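Local coordinates for extracellular solute-binding protein family 5 (Brucella melitensis, PDB 4ONY), which probably captures peptides or related solutes in the periplasm and delivers them to an ABC transporter for uptake, at residues 299-304 and 563-568; 304-309 and 581-586. One frame throughout, in Å; residues are numbered along the deposited sequence.

The segments of interactions 1 and 2 alternate along the chain, and Lys-304 is common to both: interaction 1 pairs the end of strand 297-302 with strand 566-571, and interaction 2 holds the loop just beyond it against a turn at 581-584. Their centres lie about 10 Å apart, and they touch directly. Gln-566 OE1 sits 2.9 Å from Tyr-585 N, a probable hydrogen bond, while Val-568 CG2 packs 3.6 Å from Tyr-585 CE2 and Phe-302 CD2 packs 3.9 Å from Tyr-585 CB. The paired strands and the turn thus form one continuous patch. The ether ligand of the crystal is bound elsewhere, by Gln-222, Gln-225, Arg-226, Tyr-256 and Tyr-257.

Interaction 1: residues 299-304 and 563-568; sequences KDTFEK and LPYQWV
Four backbone hydrogen bonds join the two antiparallel strands, two at Asp-300 with Val-568 and two at Phe-302 with Gln-566; the shortest runs from Asp-300 N to Val-568 O at 2.8 Å. Between these hydrogen-bonded pairs, Thr-301 and Trp-567 form a non-hydrogen-bonded pair, and Thr-301 CA approaches Gln-566 O at 3.2 Å in a CA-H...O contact. Farther along, a water links Lys-304 N to Pro-564 O. A second water lies in the ring plane of Tyr-565, at its edge, joining OH to Glu-303 OE1. Next to that bridge the extended Glu-303 chain runs alongside the ring, CG 3.3 Å from CE1 of Tyr-565, with the carboxylate turned 46° from the ring. On the face bearing Phe-302, Phe-302 CE1 meets Val-568 CG2 at 4.0 Å, and Phe-302 CB lies 3.5 Å from Gln-566 OE1, which accepts from Tyr-585 N. The Lys-304 chain crosses Gln-566 at about a right angle, CD against NE2. On the other face, Thr-301 CG2 meets Trp-567 CD1, whose indole stacks on Trp-283 of helix 280-285. Strand 566-571 is the middle of a three-stranded antiparallel sheet, with 274-277 and 297-302 as its outer strands.

Interaction 2: residues 304-309 and 581-586; sequences KGTPAD and PLSGYQ
Leu-582 O receives two successive backbone N-H groups from the facing loop, a compact example of one carbonyl shared by two donors. Gly-305 N donates at 2.8 Å, in the carbonyl plane; the bond from Thr-306 N, at 3.3 Å, is weak. The carbonyl is presented by a type I turn from Pro-581 to Gly-584, closed by Gly-584 N to Pro-581 O.

Side chains pack around these backbone bonds. Leu-582 places CG anti to its own N (chi1 -168°), and this torsion and the next together bring CD1 to rest 3.9 Å from Gly-305 CA, a close approach that glycine permits. Gly-584 meets Lys-304 at similarly short range: its CA lies 3.7 Å from Lys-304 CB, and its positive phi suits a residue without a side chain.

Thr-306 turns its two branches to different tasks. With chi1 at 53°, OG1 stands between its backbone N and carbonyl carbon, 2.8 Å from a water that donates to Ser-583 O. CG2, beside the backbone N, packs 3.9 Å from Ser-583 CA. The long Lys-304 chain stays extended until it bends at chi4 (79°), bringing NZ back to donate to Thr-306 OG1 at 3.2 Å. That hydroxyl is therefore held by both ammonium and water. The serine hydroxyl looks elsewhere, hydrogen-bonding Arg-92 O, while Gln-586 folds back so that NE2 donates to Gly-584 O from above the carbonyl plane.

Neither segment is a regular helix or strand. The first links strand 297-302 to strand 310-315, thus connecting the three-stranded sheet with the six-stranded mixed sheet; the second follows strand 574-575 and runs toward strand 591-592, with Tyr-585 packed on Val-568 of strand 566-571.

Interaction 1: residues 299-304 and 563-568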
loop_
_atom_site.group_PDB
_atom_site.type_symbol
_atom_site.label_atom_id
_atom_site.label_comp_id
_atom_site.label_asym_id
_atom_site.label_seq_id
_atom_site.Cartn_x
_atom_site.Cartn_y
_atom_site.Cartn_z
ATOM N N LYS A 299 -0.177 24.184 6.083
ATOM C CA LYS A 299 -0.926 22.940 5.915
ATOM C C LYS A 299 -1.036 22.574 4.435
ATOM O O LYS A 299 -1.906 23.103 3.734
ATOM C CB LYS A 299 -2.316 23.089 6.552
ATOM C CG LYS A 299 -2.251 23.375 8.038
ATOM C CD LYS A 299 -3.637 23.533 8.640
ATOM C CE LYS A 299 -4.245 22.164 8.840
ATOM N NZ LYS A 299 -5.697 22.279 8.902
ATOM N N ASP A 300 -0.171 21.687 3.945
ATOM C CA ASP A 300 -0.186 21.329 2.534
ATOM C C ASP A 300 -1.160 20.174 2.298
ATOM O O ASP A 300 -1.315 19.303 3.154
ATOM C CB ASP A 300 1.169 20.835 2.040
ATOM C CG ASP A 300 1.984 21.887 1.364
ATOM O OD1 ASP A 300 1.463 22.956 1.075
ATOM O OD2 ASP A 300 3.178 21.657 1.122
ATOM N N THR A 301 -1.755 20.154 1.120
ATOM C CA THR A 301 -2.512 19.031 0.690
ATOM C C THR A 301 -2.103 18.567 -0.715
ATOM O O THR A 301 -1.663 19.367 -1.544
ATOM C CB THR A 301 -3.988 19.351 0.680
ATOM O OG1 THR A 301 -4.244 20.154 -0.462
ATOM C CG2 THR A 301 -4.435 20.055 1.970
ATOM N N PHE A 302 -2.233 17.262 -0.940
ATOM C CA PHE A 302 -1.842 16.630 -2.191
ATOM C C PHE A 302 -2.893 15.602 -2.619
ATOM O O PHE A 302 -3.666 15.132 -1.805
ATOM C CB PHE A 302 -0.524 15.890 -1.989
ATOM C CG PHE A 302 0.585 16.733 -1.411
ATOM C CD1 PHE A 302 0.740 16.836 -0.048
ATOM C CD2 PHE A 302 1.475 17.387 -2.215
ATOM C CE1 PHE A 302 1.736 17.608 0.510
ATOM C CE2 PHE A 302 2.486 18.147 -1.695
ATOM C CZ PHE A 302 2.596 18.287 -0.313
ATOM N N GLU A 303 -2.936 15.282 -3.909
ATOM C CA GLU A 303 -3.775 14.208 -4.366
ATOM C C GLU A 303 -2.904 13.199 -4.996
ATOM O O GLU A 303 -1.789 13.501 -5.399
ATOM C CB GLU A 303 -4.798 14.696 -5.384
ATOM C CG GLU A 303 -5.823 15.600 -4.768
ATOM C CD GLU A 303 -6.776 16.155 -5.815
ATOM O OE1 GLU A 303 -6.427 17.212 -6.417
ATOM O OE2 GLU A 303 -7.845 15.538 -5.999
ATOM N N LYS A 304 -3.398 11.993 -5.065
ATOM C CA LYS A 304 -2.630 10.917 -5.649
ATOM C C LYS A 304 -3.577 10.068 -6.477
ATOM O O LYS A 304 -4.782 10.067 -6.236
ATOM C CB LYS A 304 -1.936 10.107 -4.556
ATOM C CG LYS A 304 -2.865 9.331 -3.631
ATOM C CD LYS A 304 -2.030 8.695 -2.527
ATOM C CE LYS A 304 -2.867 7.909 -1.521
ATOM N NZ LYS A 304 -3.226 6.571 -2.052
ATOM N N LEU A 563 -9.661 9.288 3.169
ATOM C CA LEU A 563 -9.349 10.709 3.070
ATOM C C LEU A 563 -9.051 11.039 1.621
ATOM O O LEU A 563 -8.206 10.448 1.054
ATOM C CB LEU A 563 -8.124 11.031 3.953
ATOM C CG LEU A 563 -8.416 11.018 5.451
ATOM C CD1 LEU A 563 -7.146 11.298 6.211
ATOM C CD2 LEU A 563 -9.491 12.036 5.816
ATOM N N PRO A 564 -9.733 12.008 1.018
ATOM C CA PRO A 564 -9.458 12.267 -0.373
ATOM C C PRO A 564 -8.154 13.043 -0.692
ATOM O O PRO A 564 -7.707 13.040 -1.853
ATOM C CB PRO A 564 -10.662 13.091 -0.801
ATOM C CG PRO A 564 -11.091 13.813 0.440
ATOM C CD PRO A 564 -10.830 12.831 1.537
ATOM N N TYR A 565 -7.542 13.671 0.316
ATOM C CA TYR A 565 -6.250 14.301 0.130
ATOM C C TYR A 565 -5.245 13.763 1.140
ATOM O O TYR A 565 -5.611 13.447 2.272
ATOM C CB TYR A 565 -6.393 15.813 0.323
ATOM C CG TYR A 565 -7.323 16.486 -0.667
ATOM C CD1 TYR A 565 -6.841 16.944 -1.880
ATOM C CD2 TYR A 565 -8.655 16.660 -0.387
ATOM C CE1 TYR A 565 -7.661 17.561 -2.805
ATOM C CE2 TYR A 565 -9.518 17.265 -1.320
ATOM C CZ TYR A 565 -9.013 17.714 -2.539
ATOM O OH TYR A 565 -9.765 18.356 -3.543
ATOM N N GLN A 566 -3.982 13.793 0.760
ATOM C CA GLN A 566 -2.874 13.550 1.660
ATOM C C GLN A 566 -2.594 14.899 2.328
ATOM O O GLN A 566 -2.691 15.962 1.684
ATOM C CB GLN A 566 -1.611 13.183 0.901
ATOM C CG GLN A 566 -1.683 11.932 0.020
ATOM C CD GLN A 566 -0.331 11.662 -0.662
ATOM O OE1 GLN A 566 0.167 12.489 -1.428
ATOM N NE2 GLN A 566 0.272 10.491 -0.365
ATOM N N TRP A 567 -2.219 14.831 3.589
ATOM C CA TRP A 567 -2.018 16.010 4.378
ATOM C C TRP A 567 -0.655 16.003 4.977
ATOM O O TRP A 567 -0.321 15.068 5.707
ATOM C CB TRP A 567 -3.050 16.008 5.530
ATOM C CG TRP A 567 -4.483 16.197 5.179
ATOM C CD1 TRP A 567 -5.001 16.889 4.123
ATOM C CD2 TRP A 567 -5.582 15.787 5.963
ATOM N NE1 TRP A 567 -6.357 16.880 4.170
ATOM C CE2 TRP A 567 -6.752 16.235 5.310
ATOM C CE3 TRP A 567 -5.695 15.100 7.152
ATOM C CZ2 TRP A 567 -8.028 16.030 5.832
ATOM C CZ3 TRP A 567 -6.986 14.841 7.659
ATOM C CH2 TRP A 567 -8.127 15.306 6.999
ATOM N N VAL A 568 0.104 17.065 4.733
ATOM C CA VAL A 568 1.418 17.263 5.366
ATOM C C VAL A 568 1.557 18.715 5.807
ATOM O O VAL A 568 1.458 19.641 4.992
ATOM C CB VAL A 568 2.605 16.931 4.423
ATOM C CG1 VAL A 568 3.911 17.061 5.178
ATOM C CG2 VAL A 568 2.483 15.522 3.834
HETATM O O HOH W 1 -8.519 18.999 -5.830
HETATM O O HOH W 2 -5.834 11.746 -3.316
#

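Interaction 2: residues 304-309 and 581-586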
loop_
_atom_site.group_PDB
_atom_site.type_symbol
_atom_site.label_atom_id
_atom_site.label_comp_id
_atom_site.label_asym_id
_atom_site.label_seq_id
_atom_site.Cartn_x
_atom_site.Cartn_y
_atom_site.Cartn_z
ATOM N N LYS A 304 -3.398 11.993 -5.065
ATOM C CA LYS A 304 -2.630 10.917 -5.649
ATOM C C LYS A 304 -3.577 10.068 -6.477
ATOM O O LYS A 304 -4.782 10.067 -6.236
ATOM C CB LYS A 304 -1.936 10.107 -4.556
ATOM C CG LYS A 304 -2.865 9.331 -3.631
ATOM C CD LYS A 304 -2.030 8.695 -2.527
ATOM C CE LYS A 304 -2.867 7.909 -1.521
ATOM N NZ LYS A 304 -3.226 6.571 -2.052
ATOM N N GLY A 305 -3.008 9.360 -7.447
ATOM C CA GLY A 305 -3.742 8.472 -8.288
ATOM C C GLY A 305 -3.526 6.991 -7.980
ATOM O O GLY A 305 -4.138 6.150 -8.613
ATOM N N THR A 306 -2.679 6.665 -7.010
ATOM C CA THR A 306 -2.689 5.329 -6.423
ATOM C C THR A 306 -3.992 5.194 -5.571
ATOM O O THR A 306 -4.539 6.179 -5.060
ATOM C CB THR A 306 -1.468 5.082 -5.538
ATOM O OG1 THR A 306 -1.368 6.138 -4.587
ATOM C CG2 THR A 306 -0.224 5.029 -6.368
ATOM N N PRO A 307 -4.524 3.993 -5.474
ATOM C CA PRO A 307 -5.813 3.847 -4.781
ATOM C C PRO A 307 -5.759 4.120 -3.279
ATOM O O PRO A 307 -4.711 4.058 -2.662
ATOM C CB PRO A 307 -6.193 2.386 -5.013
ATOM C CG PRO A 307 -4.929 1.688 -5.424
ATOM C CD PRO A 307 -3.986 2.718 -5.976
ATOM N N ALA A 308 -6.916 4.451 -2.736
ATOM C CA ALA A 308 -7.071 4.599 -1.302
ATOM C C ALA A 308 -7.365 3.201 -0.735
ATOM O O ALA A 308 -8.140 2.426 -1.341
ATOM C CB ALA A 308 -8.219 5.546 -1.025
ATOM N N ASP A 309 -6.735 2.848 0.378
ATOM C CA ASP A 309 -6.909 1.537 0.973
ATOM C C ASP A 309 -8.397 1.356 1.326
ATOM O O ASP A 309 -9.041 2.289 1.812
ATOM C CB ASP A 309 -6.048 1.409 2.226
ATOM C CG ASP A 309 -4.563 1.223 1.917
ATOM O OD1 ASP A 309 -4.144 1.015 0.737
ATOM O OD2 ASP A 309 -3.822 1.259 2.889
ATOM N N PRO A 581 3.568 13.668 -8.206
ATOM C CA PRO A 581 3.361 12.579 -9.119
ATOM C C PRO A 581 2.203 11.660 -8.731
ATOM O O PRO A 581 1.531 11.874 -7.718
ATOM C CB PRO A 581 4.693 11.841 -9.043
ATOM C CG PRO A 581 5.158 12.043 -7.652
ATOM C CD PRO A 581 4.688 13.424 -7.277
ATOM N N LEU A 582 1.988 10.644 -9.544
ATOM C CA LEU A 582 0.924 9.648 -9.368
ATOM C C LEU A 582 0.849 9.093 -7.961
ATOM O O LEU A 582 -0.263 8.891 -7.433
ATOM C CB LEU A 582 1.143 8.507 -10.351
ATOM C CG LEU A 582 0.012 7.459 -10.579
ATOM C CD1 LEU A 582 -1.191 8.136 -11.194
ATOM C CD2 LEU A 582 0.564 6.356 -11.462
ATOM N N SER A 583 2.022 8.835 -7.341
ATOM C CA SER A 583 2.055 8.222 -6.008
ATOM C C SER A 583 1.837 9.194 -4.857
ATOM O O SER A 583 1.799 8.780 -3.712
ATOM C CB SER A 583 3.337 7.459 -5.764
ATOM O OG SER A 583 3.506 6.364 -6.644
ATOM N N GLY A 584 1.657 10.474 -5.147
ATOM C CA GLY A 584 1.437 11.443 -4.100
ATOM C C GLY A 584 2.755 12.116 -3.745
ATOM O O GLY A 584 3.724 12.010 -4.501
ATOM N N TYR A 585 2.795 12.837 -2.630
ATOM C CA TYR A 585 3.988 13.627 -2.310
ATOM C C TYR A 585 5.187 12.684 -2.165
ATOM O O TYR A 585 5.036 11.554 -1.710
ATOM C CB TYR A 585 3.790 14.510 -1.035
ATOM C CG TYR A 585 3.626 13.665 0.246
ATOM C CD1 TYR A 585 4.726 13.208 0.942
ATOM C CD2 TYR A 585 2.368 13.316 0.690
ATOM C CE1 TYR A 585 4.581 12.392 2.069
ATOM C CE2 TYR A 585 2.180 12.523 1.810
ATOM C CZ TYR A 585 3.292 12.041 2.487
ATOM O OH TYR A 585 3.126 11.261 3.588
ATOM N N GLN A 586 6.385 13.186 -2.471
ATOM C CA GLN A 586 7.602 12.393 -2.394
ATOM C C GLN A 586 8.687 13.162 -1.625
ATOM O O GLN A 586 9.346 14.036 -2.171
ATOM C CB GLN A 586 8.086 12.123 -3.815
ATOM C CG GLN A 586 7.144 11.334 -4.660
ATOM C CD GLN A 586 6.963 9.966 -4.112
ATOM O OE1 GLN A 586 7.937 9.277 -3.838
ATOM N NE2 GLN A 586 5.710 9.550 -3.928
HETATM O O HOH W 3 1.023 6.236 -3.141
#